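PDB 5F7U: cycloalternan-forming enzyme from Listeria monocytogenes serovar 1/2a, which is a multidomain member of glycoside hydrolase family 31, built around a TIM barrel and also carrying a family 6 carbohydrate-binding module. Local coordinates for residues A[368-373]-A[657-662]; A[372-377]-A[670-675]; A[395-400]-A[451-456]. The protein carries 1 engineered substitution. All blocks are in the same frame, centred on the assembly; numbering follows the deposited sequence.

Contact 1: residues A[368-373]-A[657-662]; sequences WMSANE and IMQFHS. With MG (magnesium ion), chain J; GLC (alpha-D-glucopyranose), chain F; GLC (alpha-D-glucopyranose), chain B.
Ser370 OG, turned anti to its own backbone N (chi1 177°), takes a weak, strongly bent bond from His661 ND1 at 2.7 Å and also meets a water. That water donates to Gln659 OE1, bridging the segments, while Gln659 NE2 is held by Asp631 and the carbonyl of Trp630. Through its other nitrogen the imidazole reaches the sugar pocket, where His661 NE2 donates to O4 of an alpha-D-glucopyranose at 2.9 Å and is also hydrogen-bonded to O3. Ser370 may thus act from the second shell, lightly biasing the rotation of a histidine that touches the sugar.

The backbones run in parallel, with Trp368 paired to Gln659. Trp368 N donates to Met658 O over 2.9 Å, and Trp368 O accepts from Phe660 N at 3.1 Å. Further along, Asn372 N bonds to Ser662 O at 3.0 Å; the side-chain ND2 of Asn372 donates to O5 of a second alpha-D-glucopyranose and also bonds to Glu400. Phe660 adopts the cramped torsion between N and carbonyl carbon (chi1 68°), which carries its ring alongside Met369. One ring face receives Met369 CA in a CH-pi contact, Met369 CB approaches Phe660 CZ to 3.5 Å, and the sulfur makes an oblique Met-aromatic contact. Beyond Ser662 OG, a water links that hydroxyl to Glu373, whose backbone O is a ligand of the magnesium ion at 2.2 Å.

This pairing of strands 367-369 and 657-660 joins the first and last strands of the TIM barrel and so closes it. Trp368 points to the interior, against Val398, Ile597 and Phe584, whereas Met369 turns to the opposite face, towards Phe397 of strand 396-399.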
loop_
_atom_site.group_PDB
_atom_site.type_symbol
_atom_site.label_atom_id
_atom_site.label_comp_id
_atom_site.label_asym_id
_atom_site.label_seq_id
_atom_site.Cartn_x
_atom_site.Cartn_y
_atom_site.Cartn_z
ATOM N N TRP A 368 16.556 4.232 0.827
ATOM C CA TRP A 368 16.789 4.485 2.245
ATOM C C TRP A 368 17.692 3.426 2.841
ATOM O O TRP A 368 17.425 2.241 2.673
ATOM C CB TRP A 368 15.486 4.436 3.029
ATOM C CG TRP A 368 14.514 5.520 2.734
ATOM C CD1 TRP A 368 13.841 5.728 1.562
ATOM C CD2 TRP A 368 14.054 6.513 3.657
ATOM N NE1 TRP A 368 12.988 6.822 1.700
ATOM C CE2 TRP A 368 13.116 7.323 2.970
ATOM C CE3 TRP A 368 14.366 6.817 4.993
ATOM C CZ2 TRP A 368 12.462 8.404 3.576
ATOM C CZ3 TRP A 368 13.711 7.928 5.601
ATOM C CH2 TRP A 368 12.765 8.690 4.883
ATOM N N MET A 369 18.742 3.861 3.551
ATOM C CA MET A 369 19.661 2.939 4.267
ATOM C C MET A 369 19.409 2.988 5.757
ATOM O O MET A 369 19.308 4.064 6.342
ATOM C CB MET A 369 21.117 3.347 4.026
ATOM C CG MET A 369 21.422 3.568 2.553
ATOM S SD MET A 369 23.183 3.432 2.178
ATOM C CE MET A 369 23.873 4.632 3.320
ATOM N N SER A 370 19.362 1.822 6.387
ATOM C CA SER A 370 19.032 1.750 7.812
ATOM C C SER A 370 19.665 0.486 8.381
ATOM O O SER A 370 19.800 -0.498 7.658
ATOM C CB SER A 370 17.510 1.715 7.992
ATOM O OG SER A 370 17.145 1.564 9.363
ATOM N N ALA A 371 20.022 0.518 9.665
ATOM C CA ALA A 371 20.469 -0.673 10.415
ATOM C C ALA A 371 20.448 -0.329 11.880
ATOM O O ALA A 371 21.079 0.655 12.301
ATOM C CB ALA A 371 21.876 -1.119 10.001
ATOM N N ASN A 372 19.750 -1.141 12.674
ATOM C CA ASN A 372 19.694 -0.860 14.100
ATOM C C ASN A 372 21.085 -0.844 14.736
ATOM O O ASN A 372 21.303 -0.121 15.715
ATOM C CB ASN A 372 18.780 -1.849 14.830
ATOM C CG ASN A 372 18.511 -1.430 16.257
ATOM O OD1 ASN A 372 19.132 -1.961 17.198
ATOM N ND2 ASN A 372 17.615 -0.458 16.435
ATOM N N GLU A 373 22.017 -1.625 14.186
ATOM C CA GLU A 373 23.385 -1.695 14.732
ATOM C C GLU A 373 24.240 -0.418 14.612
ATOM O O GLU A 373 25.287 -0.314 15.270
ATOM C CB GLU A 373 24.144 -2.898 14.163
ATOM C CG GLU A 373 24.498 -2.793 12.685
ATOM C CD GLU A 373 24.983 -4.122 12.123
ATOM O OE1 GLU A 373 24.166 -5.069 11.985
ATOM O OE2 GLU A 373 26.199 -4.214 11.804
ATOM N N ILE A 657 8.397 2.798 -2.033
ATOM C CA ILE A 657 9.533 3.245 -1.211
ATOM C C ILE A 657 10.509 2.077 -1.060
ATOM O O ILE A 657 10.112 0.970 -0.661
ATOM C CB ILE A 657 9.092 3.734 0.201
ATOM C CG1 ILE A 657 8.005 4.836 0.155
ATOM C CG2 ILE A 657 10.301 4.140 1.062
ATOM C CD1 ILE A 657 8.446 6.181 -0.430
ATOM N N MET A 658 11.773 2.329 -1.375
ATOM C CA MET A 658 12.831 1.310 -1.347
ATOM C C MET A 658 13.709 1.539 -0.116
ATOM O O MET A 658 14.250 2.638 0.066
ATOM C CB MET A 658 13.688 1.405 -2.619
ATOM C CG MET A 658 14.684 0.263 -2.772
ATOM S SD MET A 658 15.789 0.554 -4.163
ATOM C CE MET A 658 16.599 -1.043 -4.153
ATOM N N GLN A 659 13.834 0.511 0.742
ATOM C CA GLN A 659 14.512 0.689 2.047
ATOM C C GLN A 659 15.059 -0.649 2.544
ATOM O O GLN A 659 14.315 -1.637 2.568
ATOM C CB GLN A 659 13.508 1.237 3.091
ATOM C CG GLN A 659 14.065 1.526 4.502
ATOM C CD GLN A 659 13.591 0.582 5.603
ATOM O OE1 GLN A 659 13.803 0.871 6.789
ATOM N NE2 GLN A 659 12.957 -0.542 5.244
ATOM N N PHE A 660 16.337 -0.686 2.924
ATOM C CA PHE A 660 16.880 -1.863 3.662
ATOM C C PHE A 660 17.041 -1.535 5.127
ATOM O O PHE A 660 17.231 -0.362 5.497
ATOM C CB PHE A 660 18.175 -2.472 3.028
ATOM C CG PHE A 660 19.408 -1.585 3.101
ATOM C CD1 PHE A 660 20.138 -1.455 4.300
ATOM C CD2 PHE A 660 19.882 -0.920 1.950
ATOM C CE1 PHE A 660 21.286 -0.660 4.356
ATOM C CE2 PHE A 660 21.028 -0.112 2.004
ATOM C CZ PHE A 660 21.741 0.005 3.209
ATOM N N HIS A 661 16.979 -2.571 5.961
ATOM C CA HIS A 661 16.952 -2.387 7.414
ATOM C C HIS A 661 17.317 -3.710 8.091
ATOM O O HIS A 661 17.202 -4.800 7.479
ATOM C CB HIS A 661 15.544 -1.892 7.850
ATOM C CG HIS A 661 15.411 -1.632 9.319
ATOM N ND1 HIS A 661 16.331 -0.892 10.036
ATOM C CD2 HIS A 661 14.476 -2.044 10.213
ATOM C CE1 HIS A 661 15.964 -0.854 11.310
ATOM N NE2 HIS A 661 14.836 -1.537 11.445
ATOM N N SER A 662 17.785 -3.616 9.337
ATOM C CA SER A 662 18.108 -4.802 10.109
ATOM C C SER A 662 17.816 -4.589 11.585
ATOM O O SER A 662 17.997 -3.495 12.113
ATOM C CB SER A 662 19.567 -5.241 9.900
ATOM O OG SER A 662 20.454 -4.161 10.169
HETATM MG MG MG J . 27.336 -0.270 16.067
HETATM C C1 GLC F . 10.592 -1.803 16.176
HETATM C C2 GLC F . 10.615 -1.526 14.657
HETATM C C3 GLC F . 11.956 -1.903 13.994
HETATM C C4 GLC F . 13.126 -1.248 14.746
HETATM C C5 GLC F . 12.976 -1.401 16.266
HETATM C C6 GLC F . 14.020 -0.633 17.060
HETATM O O2 GLC F . 9.465 -2.098 14.027
HETATM O O3 GLC F . 11.998 -1.484 12.619
HETATM O O4 GLC F . 14.371 -1.835 14.326
HETATM O O5 GLC F . 11.669 -1.043 16.761
HETATM O O6 GLC F . 13.852 -1.036 18.433
HETATM C C1 GLC B . 15.134 -1.306 19.053
HETATM C C2 GLC B . 14.923 -1.832 20.479
HETATM C C3 GLC B . 14.536 -0.701 21.440
HETATM C C4 GLC B . 15.520 0.465 21.350
HETATM C C5 GLC B . 15.579 0.930 19.887
HETATM C C6 GLC B . 16.465 2.145 19.640
HETATM O O2 GLC B . 13.875 -2.804 20.491
HETATM O O3 GLC B . 14.481 -1.192 22.785
HETATM O O4 GLC B . 15.077 1.521 22.211
HETATM O O5 GLC B . 16.013 -0.165 19.054
HETATM O O6 GLC B . 17.833 1.764 19.819
HETATM O O HOH W 1 20.445 -3.114 7.609
HETATM O O HOH W 2 14.443 2.268 8.945
HETATM O O HOH W 3 21.576 -4.228 12.475
HETATM O O HOH W 4 27.954 -1.610 14.268
HETATM O O HOH W 5 29.459 -0.376 16.585
HETATM O O HOH W 6 26.403 -1.722 17.625
#

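Contact 2: residues A[372-377]-A[670-675]; sequences NEWDRE and SEERSP. With MG (magnesium ion), chain J; GLC (alpha-D-glucopyranose), chain B.
The two segments are loops without regular structure whose backbones stay apart, Glu373 CA lying 7.8 Å from Glu672 CA, and side chains span the interval. The Glu373 carboxylate does most of this work. Its OE1 accepts from the backbone N of Glu671 at 2.9 Å through the syn lone pair, and its OE2 takes the hydroxyl proton of Ser670 OG at 2.6 Å, from above the carboxylate plane. With a protein donor on each oxygen, and a water besides on each, the group is probably limited in its rotation. Ser670 OG accepts in turn from Glu672 N, forming an ST turn that orients the hydroxyl towards Glu373.

Both loops follow barrel strands on the sugar-binding side of the TIM barrel, and each leads into a helix, with Arg376 and Ser674 at the N-cap positions. Just beside the Glu373 bonds, Trp374 NE1 donates to Glu672 OE2 at 2.9 Å in an almost straight bond (169°). The acceptor lies in the indole plane, yet the carboxylate stands nearly upright to the ring (83°), so the proton meets OE2 from above its plane. Ser674 OG donates to the anti lone pair of Glu672 OE1 at 2.7 Å. Glu373 OE2 and Glu672 OE2 come within 4.4 Å, and a water that donates to both probably eases their repulsion. Away from 670-675, Asp375 OD1 joins the Glu373 carbonyl, Asp379 and three waters on the magnesium ion, while Arg376 grips the Asp375 carboxylate side-on.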
loop_
_atom_site.group_PDB
_atom_site.type_symbol
_atom_site.label_atom_id
_atom_site.label_comp_id
_atom_site.label_asym_id
_atom_site.label_seq_id
_atom_site.Cartn_x
_atom_site.Cartn_y
_atom_site.Cartn_z
ATOM N N ASN A 372 19.750 -1.141 12.674
ATOM C CA ASN A 372 19.694 -0.860 14.100
ATOM C C ASN A 372 21.085 -0.844 14.736
ATOM O O ASN A 372 21.303 -0.121 15.715
ATOM C CB ASN A 372 18.780 -1.849 14.830
ATOM C CG ASN A 372 18.511 -1.430 16.257
ATOM O OD1 ASN A 372 19.132 -1.961 17.198
ATOM N ND2 ASN A 372 17.615 -0.458 16.435
ATOM N N GLU A 373 22.017 -1.625 14.186
ATOM C CA GLU A 373 23.385 -1.695 14.732
ATOM C C GLU A 373 24.240 -0.418 14.612
ATOM O O GLU A 373 25.287 -0.314 15.270
ATOM C CB GLU A 373 24.144 -2.898 14.163
ATOM C CG GLU A 373 24.498 -2.793 12.685
ATOM C CD GLU A 373 24.983 -4.122 12.123
ATOM O OE1 GLU A 373 24.166 -5.069 11.985
ATOM O OE2 GLU A 373 26.199 -4.214 11.804
ATOM N N TRP A 374 23.815 0.516 13.758
ATOM C CA TRP A 374 24.520 1.790 13.616
ATOM C C TRP A 374 24.250 2.629 14.858
ATOM O O TRP A 374 23.120 3.101 15.078
ATOM C CB TRP A 374 24.055 2.519 12.357
ATOM C CG TRP A 374 24.383 1.790 11.088
ATOM C CD1 TRP A 374 25.301 0.770 10.914
ATOM C CD2 TRP A 374 23.809 2.038 9.805
ATOM N NE1 TRP A 374 25.307 0.368 9.588
ATOM C CE2 TRP A 374 24.420 1.141 8.889
ATOM C CE3 TRP A 374 22.828 2.933 9.335
ATOM C CZ2 TRP A 374 24.060 1.092 7.533
ATOM C CZ3 TRP A 374 22.490 2.894 7.966
ATOM C CH2 TRP A 374 23.104 1.984 7.099
ATOM N N ASP A 375 25.272 2.774 15.697
ATOM C CA ASP A 375 25.064 3.385 17.009
ATOM C C ASP A 375 26.145 4.366 17.409
ATOM O O ASP A 375 26.247 4.727 18.586
ATOM C CB ASP A 375 24.917 2.298 18.102
ATOM C CG ASP A 375 26.241 1.586 18.414
ATOM O OD1 ASP A 375 27.071 1.374 17.493
ATOM O OD2 ASP A 375 26.435 1.206 19.594
ATOM N N ARG A 376 26.956 4.784 16.444
ATOM C CA ARG A 376 28.036 5.733 16.717
ATOM C C ARG A 376 28.450 6.418 15.431
ATOM O O ARG A 376 28.138 5.947 14.339
ATOM C CB ARG A 376 29.236 5.027 17.376
ATOM C CG ARG A 376 29.834 3.882 16.555
ATOM C CD ARG A 376 30.673 2.973 17.460
ATOM N NE ARG A 376 29.810 2.051 18.207
ATOM C CZ ARG A 376 30.127 1.456 19.357
ATOM N NH1 ARG A 376 31.294 1.687 19.959
ATOM N NH2 ARG A 376 29.254 0.636 19.932
ATOM N N GLU A 377 29.161 7.531 15.569
ATOM C CA GLU A 377 29.622 8.287 14.409
ATOM C C GLU A 377 30.425 7.453 13.421
ATOM O O GLU A 377 30.240 7.593 12.214
ATOM C CB GLU A 377 30.444 9.474 14.882
ATOM C CG GLU A 377 29.532 10.630 15.202
ATOM C CD GLU A 377 30.154 11.687 16.099
ATOM O OE1 GLU A 377 31.239 11.479 16.704
ATOM O OE2 GLU A 377 29.490 12.729 16.223
ATOM N N SER A 670 28.120 -8.507 11.135
ATOM C CA SER A 670 27.092 -7.510 10.845
ATOM C C SER A 670 25.832 -8.134 10.261
ATOM O O SER A 670 25.911 -9.021 9.403
ATOM C CB SER A 670 27.614 -6.491 9.840
ATOM O OG SER A 670 26.619 -5.505 9.575
ATOM N N GLU A 671 24.688 -7.606 10.682
ATOM C CA GLU A 671 23.402 -8.004 10.119
ATOM C C GLU A 671 22.854 -7.023 9.087
ATOM O O GLU A 671 21.722 -7.203 8.630
ATOM C CB GLU A 671 22.371 -8.201 11.248
ATOM C CG GLU A 671 22.618 -9.438 12.116
ATOM C CD GLU A 671 22.429 -10.769 11.395
ATOM O OE1 GLU A 671 21.764 -10.848 10.348
ATOM O OE2 GLU A 671 22.954 -11.773 11.886
ATOM N N GLU A 672 23.637 -6.011 8.685
ATOM C CA GLU A 672 23.138 -5.050 7.679
ATOM C C GLU A 672 22.586 -5.765 6.446
ATOM O O GLU A 672 23.251 -6.654 5.876
ATOM C CB GLU A 672 24.245 -4.150 7.142
ATOM C CG GLU A 672 24.854 -3.161 8.098
ATOM C CD GLU A 672 25.940 -2.345 7.413
ATOM O OE1 GLU A 672 26.057 -2.324 6.145
ATOM O OE2 GLU A 672 26.733 -1.753 8.164
ATOM N N ARG A 673 21.404 -5.339 6.003
ATOM C CA ARG A 673 20.871 -5.785 4.720
ATOM C C ARG A 673 21.324 -4.854 3.579
ATOM O O ARG A 673 20.648 -4.709 2.562
ATOM C CB ARG A 673 19.345 -5.901 4.786
ATOM C CG ARG A 673 18.843 -7.302 5.162
ATOM C CD ARG A 673 19.140 -7.655 6.604
ATOM N NE ARG A 673 18.384 -8.836 7.036
ATOM C CZ ARG A 673 18.735 -9.619 8.054
ATOM N NH1 ARG A 673 19.854 -9.374 8.752
ATOM N NH2 ARG A 673 17.971 -10.670 8.376
ATOM N N SER A 674 22.488 -4.234 3.750
ATOM C CA SER A 674 23.110 -3.458 2.681
ATOM C C SER A 674 23.687 -4.411 1.620
ATOM O O SER A 674 23.989 -5.574 1.941
ATOM C CB SER A 674 24.238 -2.635 3.297
ATOM O OG SER A 674 25.225 -3.502 3.827
ATOM N N PRO A 675 23.885 -3.926 0.362
ATOM C CA PRO A 675 24.386 -4.865 -0.655
ATOM C C PRO A 675 25.825 -5.301 -0.392
ATOM O O PRO A 675 26.153 -6.451 -0.659
ATOM C CB PRO A 675 24.258 -4.093 -1.973
ATOM C CG PRO A 675 24.159 -2.650 -1.579
ATOM C CD PRO A 675 23.464 -2.639 -0.240
HETATM MG MG MG J . 27.336 -0.270 16.067
HETATM C C1 GLC B . 15.134 -1.306 19.053
HETATM C C2 GLC B . 14.923 -1.832 20.479
HETATM C C3 GLC B . 14.536 -0.701 21.440
HETATM C C4 GLC B . 15.520 0.465 21.350
HETATM C C5 GLC B . 15.579 0.930 19.887
HETATM C C6 GLC B . 16.465 2.145 19.640
HETATM O O2 GLC B . 13.875 -2.804 20.491
HETATM O O3 GLC B . 14.481 -1.192 22.785
HETATM O O4 GLC B . 15.077 1.521 22.211
HETATM O O5 GLC B . 16.013 -0.165 19.054
HETATM O O6 GLC B . 17.833 1.764 19.819
HETATM O O HOH W 7 27.673 -2.128 10.749
HETATM O O HOH W 4 27.954 -1.610 14.268
HETATM O O HOH W 5 29.459 -0.376 16.585
HETATM O O HOH W 6 26.403 -1.722 17.625
#

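Contact 3: residues A[395-400]-A[451-456]; sequences TGFVLE and MNIVLW. With GLC (alpha-D-glucopyranose), chain F; GLC (alpha-D-glucopyranose), chain B.
Strands 396-399 and 452-456 run parallel in register, their axes approaching to 4.6 Å with a crossing angle of -26°. They are the second and third strands of the TIM barrel, joined by a beta-alpha-beta crossover through helix 439-448. Val454 N to Phe397 O, Leu399 N to Val454 O and Trp456 N to Leu399 O form sound backbone bonds; the two nearer the start of the strands, from Asn452 N and Phe397 N, are weak. The side chain of Asn452 adds a bond there: ND2 donates to Thr395 O at 3.0 Å, nearly straight (171°) and in the plane of both amide and carbonyl, so that this oxygen takes two donors from one residue.

On the helix-facing side of the sheet, the CD1 methyl of Ile453 fits between two neighbours, touching Phe397 CD1 at 3.8 Å and Leu399 CD1 at 3.8 Å, while the sulfur of Met451 sits at the edge of the Phe397 ring. Helices 377-389 and 439-448 pack over this layer. Towards the interior, Val398 CG2 meets Val454 CG2 at 3.8 Å, beside Trp368.

At the strand ends the contact turns into the sugar pocket. Glu400 lies obliquely across Trp456, with Glu400 OE2 at 3.3 Å from Trp456 CD1; OE2 also has a salt bridge to Lys535. With CG placed opposite the backbone N (chi1 -172°), the indole presents one face to C5 of one alpha-D-glucopyranose, and O4 of the other donates to Glu400 OE1 at 2.7 Å.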
loop_
_atom_site.group_PDB
_atom_site.type_symbol
_atom_site.label_atom_id
_atom_site.label_comp_id
_atom_site.label_asym_id
_atom_site.label_seq_id
_atom_site.Cartn_x
_atom_site.Cartn_y
_atom_site.Cartn_z
ATOM N N THR A 395 19.478 8.038 -0.970
ATOM C CA THR A 395 19.015 9.388 -0.617
ATOM C C THR A 395 18.475 9.511 0.802
ATOM O O THR A 395 18.317 10.626 1.308
ATOM C CB THR A 395 17.945 9.901 -1.592
ATOM O OG1 THR A 395 16.834 9.002 -1.592
ATOM C CG2 THR A 395 18.530 10.034 -3.008
ATOM N N GLY A 396 18.169 8.374 1.430
ATOM C CA GLY A 396 17.614 8.384 2.786
ATOM C C GLY A 396 18.493 7.616 3.751
ATOM O O GLY A 396 19.148 6.652 3.373
ATOM N N PHE A 397 18.502 8.051 5.012
ATOM C CA PHE A 397 19.382 7.477 6.026
ATOM C C PHE A 397 18.612 7.466 7.342
ATOM O O PHE A 397 17.984 8.467 7.716
ATOM C CB PHE A 397 20.670 8.309 6.158
ATOM C CG PHE A 397 21.786 7.597 6.885
ATOM C CD1 PHE A 397 21.804 7.509 8.277
ATOM C CD2 PHE A 397 22.855 7.052 6.169
ATOM C CE1 PHE A 397 22.834 6.835 8.937
ATOM C CE2 PHE A 397 23.896 6.382 6.823
ATOM C CZ PHE A 397 23.891 6.275 8.207
ATOM N N VAL A 398 18.619 6.335 8.030
ATOM C CA VAL A 398 17.856 6.242 9.273
ATOM C C VAL A 398 18.816 5.932 10.409
ATOM O O VAL A 398 19.695 5.085 10.244
ATOM C CB VAL A 398 16.780 5.123 9.220
ATOM C CG1 VAL A 398 15.974 5.079 10.529
ATOM C CG2 VAL A 398 15.845 5.298 8.013
ATOM N N LEU A 399 18.651 6.618 11.545
ATOM C CA LEU A 399 19.328 6.212 12.781
ATOM C C LEU A 399 18.306 5.810 13.817
ATOM O O LEU A 399 17.393 6.576 14.115
ATOM C CB LEU A 399 20.215 7.332 13.353
ATOM C CG LEU A 399 21.574 7.523 12.683
ATOM C CD1 LEU A 399 22.254 8.676 13.396
ATOM C CD2 LEU A 399 22.412 6.253 12.816
ATOM N N GLU A 400 18.487 4.617 14.376
ATOM C CA GLU A 400 17.639 4.132 15.444
ATOM C C GLU A 400 18.336 4.196 16.777
ATOM O O GLU A 400 17.787 4.766 17.739
ATOM C CB GLU A 400 17.167 2.706 15.160
ATOM C CG GLU A 400 16.285 2.622 13.928
ATOM C CD GLU A 400 15.505 1.333 13.833
ATOM O OE1 GLU A 400 15.985 0.284 14.339
ATOM O OE2 GLU A 400 14.400 1.375 13.242
ATOM N N MET A 451 22.281 12.578 1.045
ATOM C CA MET A 451 21.262 11.857 1.796
ATOM C C MET A 451 20.614 12.749 2.843
ATOM O O MET A 451 21.069 13.856 3.107
ATOM C CB MET A 451 21.829 10.586 2.438
ATOM C CG MET A 451 22.631 9.725 1.479
ATOM S SD MET A 451 23.159 8.165 2.183
ATOM C CE MET A 451 24.394 7.740 0.957
ATOM N N ASN A 452 19.536 12.243 3.417
ATOM C CA ASN A 452 18.682 12.964 4.329
ATOM C C ASN A 452 18.414 12.008 5.463
ATOM O O ASN A 452 18.184 10.823 5.240
ATOM C CB ASN A 452 17.371 13.308 3.633
ATOM C CG ASN A 452 17.567 14.174 2.411
ATOM O OD1 ASN A 452 17.471 15.368 2.525
ATOM N ND2 ASN A 452 17.887 13.577 1.250
ATOM N N ILE A 453 18.446 12.514 6.686
ATOM C CA ILE A 453 18.491 11.615 7.840
ATOM C C ILE A 453 17.233 11.739 8.689
ATOM O O ILE A 453 16.769 12.845 8.950
ATOM C CB ILE A 453 19.766 11.869 8.696
ATOM C CG1 ILE A 453 19.939 10.787 9.783
ATOM C CG2 ILE A 453 19.797 13.288 9.293
ATOM C CD1 ILE A 453 21.362 10.724 10.339
ATOM N N VAL A 454 16.691 10.611 9.123
ATOM C CA VAL A 454 15.574 10.625 10.079
ATOM C C VAL A 454 15.974 9.906 11.376
ATOM O O VAL A 454 16.828 9.006 11.352
ATOM C CB VAL A 454 14.241 10.046 9.488
ATOM C CG1 VAL A 454 13.861 10.783 8.204
ATOM C CG2 VAL A 454 14.333 8.557 9.238
ATOM N N LEU A 455 15.401 10.338 12.501
ATOM C CA LEU A 455 15.699 9.724 13.805
ATOM C C LEU A 455 14.490 8.976 14.364
ATOM O O LEU A 455 13.364 9.444 14.294
ATOM C CB LEU A 455 16.135 10.811 14.813
ATOM C CG LEU A 455 17.377 11.631 14.449
ATOM C CD1 LEU A 455 17.709 12.552 15.626
ATOM C CD2 LEU A 455 18.568 10.727 14.131
ATOM N N TRP A 456 14.759 7.833 14.975
ATOM C CA TRP A 456 13.725 6.948 15.536
ATOM C C TRP A 456 13.093 7.587 16.775
ATOM O O TRP A 456 13.806 8.187 17.613
ATOM C CB TRP A 456 14.411 5.645 15.907
ATOM C CG TRP A 456 13.584 4.451 16.339
ATOM C CD1 TRP A 456 13.098 3.448 15.526
ATOM C CD2 TRP A 456 13.229 4.087 17.686
ATOM N NE1 TRP A 456 12.458 2.492 16.296
ATOM C CE2 TRP A 456 12.530 2.854 17.619
ATOM C CE3 TRP A 456 13.440 4.676 18.943
ATOM C CZ2 TRP A 456 12.031 2.209 18.764
ATOM C CZ3 TRP A 456 12.923 4.028 20.094
ATOM C CH2 TRP A 456 12.232 2.809 19.985
HETATM C C1 GLC F . 10.592 -1.803 16.176
HETATM C C2 GLC F . 10.615 -1.526 14.657
HETATM C C3 GLC F . 11.956 -1.903 13.994
HETATM C C4 GLC F . 13.126 -1.248 14.746
HETATM C C5 GLC F . 12.976 -1.401 16.266
HETATM C C6 GLC F . 14.020 -0.633 17.060
HETATM O O2 GLC F . 9.465 -2.098 14.027
HETATM O O3 GLC F . 11.998 -1.484 12.619
HETATM O O4 GLC F . 14.371 -1.835 14.326
HETATM O O5 GLC F . 11.669 -1.043 16.761
HETATM O O6 GLC F . 13.852 -1.036 18.433
HETATM C C1 GLC B . 15.134 -1.306 19.053
HETATM C C2 GLC B . 14.923 -1.832 20.479
HETATM C C3 GLC B . 14.536 -0.701 21.440
HETATM C C4 GLC B . 15.520 0.465 21.350
HETATM C C5 GLC B . 15.579 0.930 19.887
HETATM C C6 GLC B . 16.465 2.145 19.640
HETATM O O2 GLC B . 13.875 -2.804 20.491
HETATM O O3 GLC B . 14.481 -1.192 22.785
HETATM O O4 GLC B . 15.077 1.521 22.211
HETATM O O5 GLC B . 16.013 -0.165 19.054
HETATM O O6 GLC B . 17.833 1.764 19.819
#

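How the contacts relate
From the N terminus, the chain enters the barrel at 368-373, runs on through the overlapping segment 372-377, and then lays down strand 396-399. Contact 3 closes the shortest loop, about fifty residues, joining the second and third strands. It lies wholly within the much longer excursions ended by contact 1 at 657-662 and, slightly later, by contact 2 at 670-675. Contacts 1 and 2 share Asn372 and Glu373: the first seals the barrel between its first and last strands, the second ties together the loops that follow them. The Asn372-Glu400 bond, and Trp374 packing on Phe397, connect these closures to contact 3.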